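Local coordinates for period circadian protein homolog 2 (Mus musculus, PDB 3GDI), which is a circadian clock protein that probably regulates transcription and pairs with a second copy of itself through its tandem PAS domains, at residues E63-H68 with C106-G111; V70-S75 with K102-R107; L211-H216 with E298-L303; R257-I262 with R302-P307. All blocks are in the same frame, centred on the assembly; numbering follows the deposited sequence.

Interaction 1: E63-H68 with C106-G111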
loop_
_atom_site.group_PDB
_atom_site.type_symbol
_atom_site.label_atom_id
_atom_site.label_comp_id
_atom_site.label_asym_id
_atom_site.label_seq_id
_atom_site.Cartn_x
_atom_site.Cartn_y
_atom_site.Cartn_z
ATOM N N GLU A 63 1.600 4.597 -23.097
ATOM C CA GLU A 63 0.866 3.870 -24.128
ATOM C C GLU A 63 1.479 2.514 -24.489
ATOM O O GLU A 63 0.806 1.676 -25.086
ATOM C CB GLU A 63 0.713 4.740 -25.376
ATOM C CG GLU A 63 0.364 6.174 -25.031
ATOM C CD GLU A 63 -0.154 6.973 -26.204
ATOM O OE1 GLU A 63 -1.378 6.914 -26.455
ATOM O OE2 GLU A 63 0.662 7.655 -26.870
ATOM N N PHE A 64 2.743 2.296 -24.122
ATOM C CA PHE A 64 3.423 1.023 -24.398
ATOM C C PHE A 64 3.478 0.099 -23.180
ATOM O O PHE A 64 4.211 -0.886 -23.181
ATOM C CB PHE A 64 4.854 1.261 -24.883
ATOM C CG PHE A 64 4.951 2.214 -26.023
ATOM C CD1 PHE A 64 5.263 3.550 -25.798
ATOM C CD2 PHE A 64 4.665 1.796 -27.319
ATOM C CE1 PHE A 64 5.282 4.458 -26.846
ATOM C CE2 PHE A 64 4.680 2.697 -28.373
ATOM C CZ PHE A 64 4.988 4.031 -28.135
ATOM N N LEU A 65 2.708 0.430 -22.147
ATOM C CA LEU A 65 2.648 -0.349 -20.912
ATOM C C LEU A 65 1.359 -1.164 -20.847
ATOM O O LEU A 65 0.367 -0.832 -21.498
ATOM C CB LEU A 65 2.670 0.584 -19.697
ATOM C CG LEU A 65 3.945 1.093 -19.028
ATOM C CD1 LEU A 65 5.131 0.958 -19.951
ATOM C CD2 LEU A 65 3.716 2.537 -18.598
ATOM N N ALA A 66 1.371 -2.232 -20.063
ATOM C CA ALA A 66 0.166 -3.020 -19.896
ATOM C C ALA A 66 -0.812 -2.000 -19.310
ATOM O O ALA A 66 -0.431 -1.175 -18.475
ATOM C CB ALA A 66 0.414 -4.148 -18.915
ATOM N N PRO A 67 -2.078 -2.024 -19.749
ATOM C CA PRO A 67 -3.058 -1.064 -19.224
ATOM C C PRO A 67 -3.192 -1.047 -17.700
ATOM O O PRO A 67 -3.494 -0.009 -17.115
ATOM C CB PRO A 67 -4.350 -1.474 -19.931
ATOM C CG PRO A 67 -3.843 -1.978 -21.265
ATOM C CD PRO A 67 -2.665 -2.833 -20.834
ATOM N N HIS A 68 -2.965 -2.189 -17.058
ATOM C CA HIS A 68 -3.054 -2.271 -15.603
ATOM C C HIS A 68 -1.854 -1.642 -14.909
ATOM O O HIS A 68 -1.945 -1.236 -13.753
ATOM C CB HIS A 68 -3.150 -3.726 -15.138
ATOM C CG HIS A 68 -4.537 -4.293 -15.168
ATOM N ND1 HIS A 68 -5.167 -4.667 -16.336
ATOM C CD2 HIS A 68 -5.412 -4.550 -14.169
ATOM C CE1 HIS A 68 -6.372 -5.132 -16.053
ATOM N NE2 HIS A 68 -6.545 -5.071 -14.745
ATOM N N CYS A 106 7.014 -2.954 -14.509
ATOM C CA CYS A 106 6.026 -2.688 -15.550
ATOM C C CYS A 106 6.219 -3.622 -16.732
ATOM O O CYS A 106 7.345 -4.014 -17.052
ATOM C CB CYS A 106 6.139 -1.245 -16.045
ATOM S SG CYS A 106 4.983 -0.078 -15.295
ATOM N N ARG A 107 5.111 -3.992 -17.369
ATOM C CA ARG A 107 5.158 -4.851 -18.545
ATOM C C ARG A 107 5.093 -3.904 -19.739
ATOM O O ARG A 107 4.183 -3.084 -19.840
ATOM C CB ARG A 107 3.974 -5.819 -18.538
ATOM C CG ARG A 107 4.262 -7.121 -17.785
ATOM C CD ARG A 107 3.022 -7.724 -17.126
ATOM N NE ARG A 107 2.600 -6.921 -15.980
ATOM C CZ ARG A 107 1.906 -7.378 -14.938
ATOM N NH1 ARG A 107 1.538 -8.652 -14.874
ATOM N NH2 ARG A 107 1.583 -6.555 -13.950
ATOM N N VAL A 108 6.078 -4.002 -20.624
ATOM C CA VAL A 108 6.147 -3.124 -21.791
ATOM C C VAL A 108 5.965 -3.879 -23.103
ATOM O O VAL A 108 6.363 -5.034 -23.224
ATOM C CB VAL A 108 7.502 -2.377 -21.826
ATOM C CG1 VAL A 108 7.500 -1.324 -22.931
ATOM C CG2 VAL A 108 7.766 -1.734 -20.470
ATOM N N SER A 109 5.359 -3.213 -24.079
ATOM C CA SER A 109 5.115 -3.805 -25.393
ATOM C C SER A 109 5.102 -2.760 -26.493
ATOM O O SER A 109 4.425 -1.739 -26.374
ATOM C CB SER A 109 3.770 -4.531 -25.419
ATOM O OG SER A 109 3.419 -4.901 -26.744
ATOM N N VAL A 110 5.847 -3.020 -27.565
ATOM C CA VAL A 110 5.888 -2.104 -28.700
ATOM C C VAL A 110 4.724 -2.479 -29.620
ATOM O O VAL A 110 4.914 -2.816 -30.792
ATOM C CB VAL A 110 7.229 -2.216 -29.474
ATOM C CG1 VAL A 110 7.263 -1.213 -30.623
ATOM C CG2 VAL A 110 8.393 -1.957 -28.529
ATOM N N GLY A 111 3.515 -2.435 -29.064
ATOM C CA GLY A 111 2.329 -2.772 -29.827
ATOM C C GLY A 111 2.360 -4.158 -30.449
ATOM O O GLY A 111 3.305 -4.928 -30.263
#
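Leu-65 and Val-108 pair as a single antiparallel, non-hydrogen-bonded bridge, and the two backbone hydrogen bonds that frame it come from their neighbours: Ser-109 N gives to Phe-64 O over 2.7 Å with an N-H...O angle of 160°, and Ala-66 N gives to Arg-107 O over 2.9 Å. Each of those carbonyl oxygens also takes a CA-H...O contact, Phe-64 O from Val-108 CA and Arg-107 O from Leu-65 CA. The side chains of the bridged pair meet branch to branch, Leu-65 CD1 on Val-108 CG2 at 3.8 Å, while the other valine methyl, CG1, which chi1 of -172° places anti to the backbone N, lies 3.3 Å from Phe-64 O. Segment 106-111 carries the outermost strand, 104-108, of the five-stranded antiparallel sheet of the PAS-A domain; its other edge bonds to strand 121-131 through Cys-106 with Phe-123 and Val-108 with Gln-121, so the loop leading to helix 70-76 adds a brief extra partner at the sheet margin. Leu-65 CG rests on Cys-106 SG at 4.0 Å, and both residues also touch Phe-73 of that helix. Ala-66 CB abuts Arg-107 CB, beyond which the guanidinium runs on to salt bridges with Asp-69 and Asp-194. At the far end, Ser-109 O sits at the edge of the Phe-64 ring, in its plane, with CD2 3.7 Å away.

Interaction 2: V70-S75 with K102-R107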
loop_
_atom_site.group_PDB
_atom_site.type_symbol
_atom_site.label_atom_id
_atom_site.label_comp_id
_atom_site.label_asym_id
_atom_site.label_seq_id
_atom_site.Cartn_x
_atom_site.Cartn_y
_atom_site.Cartn_z
ATOM N N VAL A 70 -0.242 1.114 -15.927
ATOM C CA VAL A 70 -0.200 2.562 -16.117
ATOM C C VAL A 70 -0.355 3.333 -14.807
ATOM O O VAL A 70 0.443 4.227 -14.515
ATOM C CB VAL A 70 -1.298 3.016 -17.093
ATOM C CG1 VAL A 70 -1.495 4.511 -16.992
ATOM C CG2 VAL A 70 -0.921 2.621 -18.510
ATOM N N SER A 71 -1.383 2.992 -14.030
ATOM C CA SER A 71 -1.636 3.652 -12.747
ATOM C C SER A 71 -0.424 3.460 -11.840
ATOM O O SER A 71 -0.068 4.350 -11.055
ATOM C CB SER A 71 -2.886 3.069 -12.074
ATOM O OG SER A 71 -2.660 1.752 -11.591
ATOM N N VAL A 72 0.211 2.295 -11.960
ATOM C CA VAL A 72 1.401 1.974 -11.176
ATOM C C VAL A 72 2.545 2.921 -11.549
ATOM O O VAL A 72 3.165 3.531 -10.682
ATOM C CB VAL A 72 1.832 0.507 -11.428
ATOM C CG1 VAL A 72 3.121 0.187 -10.684
ATOM C CG2 VAL A 72 0.714 -0.429 -10.988
ATOM N N PHE A 73 2.804 3.040 -12.850
ATOM C CA PHE A 73 3.859 3.904 -13.377
ATOM C C PHE A 73 3.729 5.344 -12.890
ATOM O O PHE A 73 4.708 5.960 -12.514
ATOM C CB PHE A 73 3.831 3.866 -14.917
ATOM C CG PHE A 73 4.739 4.872 -15.572
ATOM C CD1 PHE A 73 4.316 6.179 -15.788
ATOM C CD2 PHE A 73 6.023 4.515 -15.962
ATOM C CE1 PHE A 73 5.158 7.116 -16.383
ATOM C CE2 PHE A 73 6.870 5.438 -16.554
ATOM C CZ PHE A 73 6.436 6.745 -16.766
ATOM N N HIS A 74 2.518 5.880 -12.914
ATOM C CA HIS A 74 2.278 7.248 -12.469
ATOM C C HIS A 74 2.537 7.384 -10.977
ATOM O O HIS A 74 3.117 8.370 -10.515
ATOM C CB HIS A 74 0.836 7.645 -12.781
ATOM C CG HIS A 74 0.591 7.922 -14.231
ATOM N ND1 HIS A 74 -0.597 7.609 -14.859
ATOM C CD2 HIS A 74 1.379 8.493 -15.176
ATOM C CE1 HIS A 74 -0.529 7.974 -16.128
ATOM N NE2 HIS A 74 0.658 8.514 -16.345
ATOM N N SER A 75 2.103 6.383 -10.222
ATOM C CA SER A 75 2.292 6.392 -8.777
ATOM C C SER A 75 3.767 6.473 -8.378
ATOM O O SER A 75 4.134 7.263 -7.514
ATOM C CB SER A 75 1.662 5.146 -8.159
ATOM O OG SER A 75 2.082 5.000 -6.819
ATOM N N LYS A 102 14.056 2.000 -4.644
ATOM C CA LYS A 102 12.900 2.744 -5.134
ATOM C C LYS A 102 12.613 2.425 -6.597
ATOM O O LYS A 102 12.477 3.329 -7.419
ATOM C CB LYS A 102 13.118 4.254 -4.963
ATOM C CG LYS A 102 13.116 4.709 -3.497
ATOM C CD LYS A 102 13.294 6.217 -3.345
ATOM C CE LYS A 102 14.674 6.668 -3.793
ATOM N NZ LYS A 102 14.839 8.138 -3.654
ATOM N N SER A 103 12.527 1.131 -6.906
ATOM C CA SER A 103 12.238 0.659 -8.257
ATOM C C SER A 103 10.914 -0.089 -8.271
ATOM O O SER A 103 10.543 -0.723 -7.285
ATOM C CB SER A 103 13.343 -0.277 -8.751
ATOM O OG SER A 103 14.536 0.438 -9.005
ATOM N N PHE A 104 10.204 -0.017 -9.391
ATOM C CA PHE A 104 8.922 -0.697 -9.535
ATOM C C PHE A 104 8.969 -1.514 -10.822
ATOM O O PHE A 104 9.934 -1.414 -11.584
ATOM C CB PHE A 104 7.782 0.335 -9.576
ATOM C CG PHE A 104 7.866 1.290 -10.734
ATOM C CD1 PHE A 104 7.076 1.107 -11.864
ATOM C CD2 PHE A 104 8.768 2.350 -10.718
ATOM C CE1 PHE A 104 7.185 1.961 -12.959
ATOM C CE2 PHE A 104 8.882 3.209 -11.813
ATOM C CZ PHE A 104 8.086 3.008 -12.936
ATOM N N PHE A 105 7.941 -2.321 -11.066
ATOM C CA PHE A 105 7.895 -3.150 -12.270
ATOM C C PHE A 105 6.746 -2.819 -13.216
ATOM O O PHE A 105 5.649 -2.475 -12.791
ATOM C CB PHE A 105 7.803 -4.626 -11.890
ATOM C CG PHE A 105 8.936 -5.103 -11.042
ATOM C CD1 PHE A 105 9.014 -4.749 -9.702
ATOM C CD2 PHE A 105 9.928 -5.910 -11.580
ATOM C CE1 PHE A 105 10.064 -5.192 -8.907
ATOM C CE2 PHE A 105 10.981 -6.357 -10.797
ATOM C CZ PHE A 105 11.048 -5.997 -9.455
ATOM N N CYS A 106 7.014 -2.954 -14.509
ATOM C CA CYS A 106 6.026 -2.688 -15.550
ATOM C C CYS A 106 6.219 -3.622 -16.732
ATOM O O CYS A 106 7.345 -4.014 -17.052
ATOM C CB CYS A 106 6.139 -1.245 -16.045
ATOM S SG CYS A 106 4.983 -0.078 -15.295
ATOM N N ARG A 107 5.111 -3.992 -17.369
ATOM C CA ARG A 107 5.158 -4.851 -18.545
ATOM C C ARG A 107 5.093 -3.904 -19.739
ATOM O O ARG A 107 4.183 -3.084 -19.840
ATOM C CB ARG A 107 3.974 -5.819 -18.538
ATOM C CG ARG A 107 4.262 -7.121 -17.785
ATOM C CD ARG A 107 3.022 -7.724 -17.126
ATOM N NE ARG A 107 2.600 -6.921 -15.980
ATOM C CZ ARG A 107 1.906 -7.378 -14.938
ATOM N NH1 ARG A 107 1.538 -8.652 -14.874
ATOM N NH2 ARG A 107 1.583 -6.555 -13.950
#
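Helix 70-76 lies against the antiparallel sheet of the PAS-A domain, and the contact of Phe-73 and Val-72 with Phe-104 and Cys-106 is where it packs on the outer strand 104-108. Helix and strand segments run at 146° to one another, their axes 8.6 Å apart at the closest. The contact is purely apolar. Phe-104 holds its ring in the crowded position, CG between the backbone N and the carbonyl carbon (chi1 62°), a rotamer that brings CE1 up to the helix backbone, 3.9 Å from Phe-73 CA. The two phenyl side chains cross obliquely, with Phe-73 CD2 4.0 Å from Phe-104 CZ. Val-72 CG1 reaches the same phenylalanine from the preceding position of the helix, 4.2 Å from Phe-104 CD1. Tyr-76, one turn on, lays its ring nearly parallel to that of Phe-104. Cys-106 SG lies at the edge of the Phe-104 ring, in its plane, and also touches Phe-73 CB at 4.1 Å.

Interaction 3: L211-H216 with E298-L303; sequences LMLAIH and EQIHRL
Apolar contacts centre on Ile-300, whose branches are shared out between three residues of the facing helix. Its CD1 reaches Met-212 CB, and its CG1 lies 4.1 Å from Leu-213 CD1, the two side chains sliding past each other in opposite directions. Leu-303 CD2 packs one turn further along, 4.1 Å from His-216 CB. Leu-213 CD2 and Gln-299 NE2 also meet, but they are modelled implausibly close, so this contact is doubtful.

A CH-pi contact comes next: Ile-300 CG2 stands over one face of the His-216 ring, 3.8 Å from its centroid and 21° off the normal. The ring is fixed from within its own helix, since His-216 ND1 donates to Met-212 O over 2.7 Å with an N-H...O angle of 170°, nearly in the ring plane. That oxygen also accepts His-216 N, the two donors arriving from opposite faces of the carbonyl plane. His-216 NE2 in turn hydrogen-bonds His-171 NE2 on strand 166-171.

The helix segments run almost parallel, 5° apart with axes 10.0 Å from each other: the C-terminal helix 291-303 is laid alongside helix 209-221, the long helix characteristic of the PAS fold.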
loop_
_atom_site.group_PDB
_atom_site.type_symbol
_atom_site.label_atom_id
_atom_site.label_comp_id
_atom_site.label_asym_id
_atom_site.label_seq_id
_atom_site.Cartn_x
_atom_site.Cartn_y
_atom_site.Cartn_z
ATOM N N LEU A 211 -4.003 -25.406 6.260
ATOM C CA LEU A 211 -2.759 -25.349 7.021
ATOM C C LEU A 211 -2.528 -23.933 7.525
ATOM O O LEU A 211 -1.967 -23.737 8.600
ATOM C CB LEU A 211 -1.562 -25.771 6.161
ATOM C CG LEU A 211 -1.323 -27.251 5.842
ATOM C CD1 LEU A 211 -2.556 -27.870 5.191
ATOM C CD2 LEU A 211 -0.109 -27.367 4.917
ATOM N N MET A 212 -2.956 -22.950 6.739
ATOM C CA MET A 212 -2.775 -21.556 7.115
ATOM C C MET A 212 -3.390 -21.228 8.463
ATOM O O MET A 212 -2.882 -20.376 9.191
ATOM C CB MET A 212 -3.346 -20.622 6.045
ATOM C CG MET A 212 -2.461 -20.478 4.841
ATOM S SD MET A 212 -0.749 -20.058 5.300
ATOM C CE MET A 212 -0.833 -18.314 5.304
ATOM N N LEU A 213 -4.476 -21.912 8.803
ATOM C CA LEU A 213 -5.135 -21.670 10.078
ATOM C C LEU A 213 -4.209 -22.014 11.239
ATOM O O LEU A 213 -4.122 -21.267 12.214
ATOM C CB LEU A 213 -6.410 -22.498 10.185
ATOM C CG LEU A 213 -7.180 -22.283 11.484
ATOM C CD1 LEU A 213 -7.669 -20.843 11.556
ATOM C CD2 LEU A 213 -8.349 -23.252 11.542
ATOM N N ALA A 214 -3.518 -23.145 11.127
ATOM C CA ALA A 214 -2.601 -23.591 12.167
ATOM C C ALA A 214 -1.347 -22.741 12.169
ATOM O O ALA A 214 -0.735 -22.505 13.206
ATOM C CB ALA A 214 -2.234 -25.053 11.953
ATOM N N ILE A 215 -0.958 -22.272 10.997
ATOM C CA ILE A 215 0.231 -21.457 10.916
ATOM C C ILE A 215 0.014 -20.150 11.654
ATOM O O ILE A 215 0.880 -19.708 12.398
ATOM C CB ILE A 215 0.611 -21.202 9.452
ATOM C CG1 ILE A 215 1.128 -22.506 8.847
ATOM C CG2 ILE A 215 1.662 -20.121 9.357
ATOM C CD1 ILE A 215 1.099 -22.543 7.325
ATOM N N HIS A 216 -1.143 -19.527 11.477
ATOM C CA HIS A 216 -1.359 -18.271 12.176
ATOM C C HIS A 216 -1.469 -18.460 13.684
ATOM O O HIS A 216 -0.996 -17.619 14.448
ATOM C CB HIS A 216 -2.567 -17.533 11.600
ATOM C CG HIS A 216 -2.320 -16.989 10.229
ATOM N ND1 HIS A 216 -2.220 -17.796 9.117
ATOM C CD2 HIS A 216 -2.047 -15.733 9.806
ATOM C CE1 HIS A 216 -1.891 -17.062 8.069
ATOM N NE2 HIS A 216 -1.777 -15.806 8.460
ATOM N N GLU A 298 -11.840 -14.997 7.031
ATOM C CA GLU A 298 -12.430 -14.307 8.175
ATOM C C GLU A 298 -12.118 -15.037 9.481
ATOM O O GLU A 298 -12.051 -14.432 10.553
ATOM C CB GLU A 298 -13.948 -14.161 7.989
ATOM C CG GLU A 298 -14.631 -13.297 9.054
ATOM C CD GLU A 298 -15.997 -12.767 8.609
ATOM O OE1 GLU A 298 -16.830 -13.571 8.119
ATOM O OE2 GLU A 298 -16.241 -11.546 8.757
ATOM N N GLN A 299 -11.907 -16.341 9.371
ATOM C CA GLN A 299 -11.599 -17.181 10.518
ATOM C C GLN A 299 -10.220 -16.828 11.070
ATOM O O GLN A 299 -10.002 -16.817 12.280
ATOM C CB GLN A 299 -11.633 -18.642 10.077
ATOM C CG GLN A 299 -11.725 -19.655 11.185
ATOM C CD GLN A 299 -11.726 -21.076 10.645
ATOM O OE1 GLN A 299 -12.429 -21.384 9.674
ATOM N NE2 GLN A 299 -10.940 -21.951 11.272
ATOM N N ILE A 300 -9.287 -16.547 10.166
ATOM C CA ILE A 300 -7.929 -16.190 10.548
ATOM C C ILE A 300 -7.904 -14.758 11.079
ATOM O O ILE A 300 -7.313 -14.490 12.126
ATOM C CB ILE A 300 -6.970 -16.314 9.340
ATOM C CG1 ILE A 300 -6.775 -17.789 8.983
ATOM C CG2 ILE A 300 -5.635 -15.673 9.656
ATOM C CD1 ILE A 300 -6.007 -18.024 7.694
ATOM N N HIS A 301 -8.554 -13.844 10.363
ATOM C CA HIS A 301 -8.598 -12.448 10.781
ATOM C C HIS A 301 -9.129 -12.361 12.211
ATOM O O HIS A 301 -8.605 -11.620 13.033
ATOM C CB HIS A 301 -9.508 -11.648 9.851
ATOM C CG HIS A 301 -9.370 -10.166 10.002
ATOM N ND1 HIS A 301 -10.175 -9.270 9.331
ATOM C CD2 HIS A 301 -8.499 -9.421 10.723
ATOM C CE1 HIS A 301 -9.806 -8.037 9.631
ATOM N NE2 HIS A 301 -8.792 -8.101 10.475
ATOM N N ARG A 302 -10.182 -13.123 12.493
ATOM C CA ARG A 302 -10.776 -13.152 13.822
ATOM C C ARG A 302 -9.676 -13.495 14.819
ATOM O O ARG A 302 -9.508 -12.825 15.834
ATOM C CB ARG A 302 -11.880 -14.212 13.892
ATOM C CG ARG A 302 -12.598 -14.259 15.236
ATOM C CD ARG A 302 -13.523 -15.475 15.378
ATOM N NE ARG A 302 -14.284 -15.412 16.631
ATOM C CZ ARG A 302 -15.068 -16.382 17.104
ATOM N NH1 ARG A 302 -15.215 -17.524 16.440
ATOM N NH2 ARG A 302 -15.712 -16.204 18.254
ATOM N N LEU A 303 -8.924 -14.541 14.513
ATOM C CA LEU A 303 -7.829 -14.989 15.366
ATOM C C LEU A 303 -6.793 -13.883 15.651
ATOM O O LEU A 303 -6.394 -13.675 16.793
ATOM C CB LEU A 303 -7.132 -16.182 14.707
ATOM C CG LEU A 303 -6.097 -16.917 15.552
ATOM C CD1 LEU A 303 -6.835 -17.737 16.602
ATOM C CD2 LEU A 303 -5.231 -17.822 14.682
#

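Interaction 4: R257-I262 with R302-P307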
loop_
_atom_site.group_PDB
_atom_site.type_symbol
_atom_site.label_atom_id
_atom_site.label_comp_id
_atom_site.label_asym_id
_atom_site.label_seq_id
_atom_site.Cartn_x
_atom_site.Cartn_y
_atom_site.Cartn_z
ATOM N N ARG A 257 -0.500 -4.292 21.400
ATOM C CA ARG A 257 -0.186 -5.703 21.526
ATOM C C ARG A 257 -0.857 -6.542 20.438
ATOM O O ARG A 257 -0.801 -7.768 20.468
ATOM C CB ARG A 257 -0.591 -6.199 22.912
ATOM C CG ARG A 257 0.477 -5.977 23.978
ATOM C CD ARG A 257 1.579 -7.024 23.829
ATOM N NE ARG A 257 2.791 -6.490 23.216
ATOM C CZ ARG A 257 3.711 -7.229 22.607
ATOM N NH1 ARG A 257 3.568 -8.546 22.507
ATOM N NH2 ARG A 257 4.796 -6.645 22.115
ATOM N N LYS A 258 -1.490 -5.884 19.473
ATOM C CA LYS A 258 -2.134 -6.606 18.384
ATOM C C LYS A 258 -1.189 -6.695 17.199
ATOM O O LYS A 258 -0.413 -5.769 16.933
ATOM C CB LYS A 258 -3.409 -5.905 17.930
ATOM C CG LYS A 258 -4.556 -5.973 18.903
ATOM C CD LYS A 258 -5.775 -5.268 18.327
ATOM C CE LYS A 258 -6.833 -5.051 19.394
ATOM N NZ LYS A 258 -7.148 -6.318 20.119
ATOM N N ILE A 259 -1.258 -7.822 16.501
ATOM C CA ILE A 259 -0.437 -8.067 15.326
ATOM C C ILE A 259 -0.867 -7.111 14.216
ATOM O O ILE A 259 -2.062 -7.005 13.927
ATOM C CB ILE A 259 -0.600 -9.543 14.847
ATOM C CG1 ILE A 259 0.276 -10.455 15.708
ATOM C CG2 ILE A 259 -0.284 -9.669 13.353
ATOM C CD1 ILE A 259 0.405 -11.882 15.191
ATOM N N SER A 260 0.106 -6.411 13.616
ATOM C CA SER A 260 -0.150 -5.472 12.523
ATOM C C SER A 260 0.167 -6.080 11.147
ATOM O O SER A 260 -0.504 -5.765 10.162
ATOM C CB SER A 260 0.678 -4.203 12.692
ATOM O OG SER A 260 0.373 -3.538 13.897
ATOM N N PHE A 261 1.195 -6.927 11.080
ATOM C CA PHE A 261 1.586 -7.585 9.833
ATOM C C PHE A 261 2.094 -9.000 10.097
ATOM O O PHE A 261 2.579 -9.301 11.179
ATOM C CB PHE A 261 2.745 -6.862 9.135
ATOM C CG PHE A 261 2.492 -5.427 8.832
ATOM C CD1 PHE A 261 2.916 -4.438 9.710
ATOM C CD2 PHE A 261 1.867 -5.058 7.642
ATOM C CE1 PHE A 261 2.729 -3.100 9.413
ATOM C CE2 PHE A 261 1.670 -3.714 7.326
ATOM C CZ PHE A 261 2.099 -2.731 8.210
ATOM N N ILE A 262 2.005 -9.853 9.085
ATOM C CA ILE A 262 2.514 -11.217 9.164
ATOM C C ILE A 262 3.566 -11.211 8.070
ATOM O O ILE A 262 3.247 -10.851 6.941
ATOM C CB ILE A 262 1.461 -12.255 8.762
ATOM C CG1 ILE A 262 0.230 -12.157 9.674
ATOM C CG2 ILE A 262 2.082 -13.648 8.804
ATOM C CD1 ILE A 262 0.435 -12.773 11.045
ATOM N N ARG A 302 -10.182 -13.123 12.493
ATOM C CA ARG A 302 -10.776 -13.152 13.822
ATOM C C ARG A 302 -9.676 -13.495 14.819
ATOM O O ARG A 302 -9.508 -12.825 15.834
ATOM C CB ARG A 302 -11.880 -14.212 13.892
ATOM C CG ARG A 302 -12.598 -14.259 15.236
ATOM C CD ARG A 302 -13.523 -15.475 15.378
ATOM N NE ARG A 302 -14.284 -15.412 16.631
ATOM C CZ ARG A 302 -15.068 -16.382 17.104
ATOM N NH1 ARG A 302 -15.215 -17.524 16.440
ATOM N NH2 ARG A 302 -15.712 -16.204 18.254
ATOM N N LEU A 303 -8.924 -14.541 14.513
ATOM C CA LEU A 303 -7.829 -14.989 15.366
ATOM C C LEU A 303 -6.793 -13.883 15.651
ATOM O O LEU A 303 -6.394 -13.675 16.793
ATOM C CB LEU A 303 -7.132 -16.182 14.707
ATOM C CG LEU A 303 -6.097 -16.917 15.552
ATOM C CD1 LEU A 303 -6.835 -17.737 16.602
ATOM C CD2 LEU A 303 -5.231 -17.822 14.682
ATOM N N LEU A 304 -6.364 -13.182 14.606
ATOM C CA LEU A 304 -5.368 -12.127 14.743
ATOM C C LEU A 304 -5.856 -10.855 15.431
ATOM O O LEU A 304 -5.094 -9.903 15.594
ATOM C CB LEU A 304 -4.788 -11.750 13.372
ATOM C CG LEU A 304 -3.814 -12.649 12.594
ATOM C CD1 LEU A 304 -3.011 -13.530 13.522
ATOM C CD2 LEU A 304 -4.589 -13.482 11.624
ATOM N N MET A 305 -7.121 -10.821 15.825
ATOM C CA MET A 305 -7.647 -9.639 16.495
ATOM C C MET A 305 -7.308 -9.666 17.985
ATOM O O MET A 305 -7.438 -8.664 18.670
ATOM C CB MET A 305 -9.163 -9.559 16.324
ATOM C CG MET A 305 -9.643 -9.249 14.913
ATOM S SD MET A 305 -9.646 -7.481 14.559
ATOM C CE MET A 305 -8.062 -7.288 13.629
ATOM N N GLN A 306 -6.871 -10.811 18.494
ATOM C CA GLN A 306 -6.543 -10.909 19.913
ATOM C C GLN A 306 -5.166 -10.373 20.261
ATOM O O GLN A 306 -4.191 -10.626 19.554
ATOM C CB GLN A 306 -6.642 -12.357 20.397
ATOM C CG GLN A 306 -8.037 -12.943 20.280
ATOM C CD GLN A 306 -9.115 -11.974 20.748
ATOM O OE1 GLN A 306 -9.114 -11.534 21.902
ATOM N NE2 GLN A 306 -10.040 -11.633 19.850
ATOM N N PRO A 307 -5.074 -9.605 21.359
ATOM C CA PRO A 307 -3.796 -9.038 21.799
ATOM C C PRO A 307 -2.855 -10.185 22.132
ATOM O O PRO A 307 -3.273 -11.186 22.708
ATOM C CB PRO A 307 -4.181 -8.238 23.040
ATOM C CG PRO A 307 -5.575 -7.803 22.729
ATOM C CD PRO A 307 -6.184 -9.060 22.162
HETATM O O HOH W 1 -4.645 -7.246 14.387
#
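Lys-258 stays extended through chi2 and chi3 and then bends at its last torsion (chi4 -52°), which carries NZ onto Met-305 O, while Ile-259, with CD1 swung out anti along its chain (chi2 -170°), points that methyl at Leu-304. The ammonium bond is short and straight on the acceptor: Lys-258 NZ lies 2.8 Å from Met-305 O, with a C=O...N angle of 168°. The same NZ lies 3.4 Å from Pro-307 CG, the lysine and proline side chains pointing the same way side by side. Ile-259 CD1 meets Leu-304 CD1 at 4.1 Å, and Ile-262 CD1 comes to the same leucine methyl at 4.3 Å. A water donates to both backbones, 2.6 Å to Ile-259 O and 3.0 Å to Leu-304 O, filling the step where the chains do not bond directly. Nearer the hairpin end, Pro-307 CA makes a CA-H...O contact of 3.5 Å with Arg-257 O. The second segment leaves helix 291-303 by a type I turn from Leu-303 to Gln-306 and runs back past strand 259-268 of the second PAS domain, a strand whose Phe-261 stacks on Phe-261 of the second subunit. With its carbonyl just beyond the helix C-terminus, Met-305 probably presents an oxygen made more negative by the helix dipole, and the lysine charge would offset it, while carbonyls of the two segments that cannot bond to each other share one water as donor.

In the fold
The four contacts fall into two pairs, one at each PAS domain, the second joining its domain to the C-terminal helix. Interactions 1 and 2 have centres 11 Å apart and share Cys-106 and Arg-107 of strand 104-108, the outer strand of the first sheet; they also touch through Leu-65 and Phe-73. Interactions 3 and 4, centres 10 Å apart, share Arg-302 and Leu-303 of helix 291-303 and meet where His-216 packs on Leu-304 and Ile-262. Along the chain the first pair closes before the second opens, and nearest atoms of the pairs stay about 17 Å apart or more. The second subunit approaches both domains: Lys-102 meets Glu-298 and His-301 of that copy, consistent with a dimer built partly on the C-terminal helix.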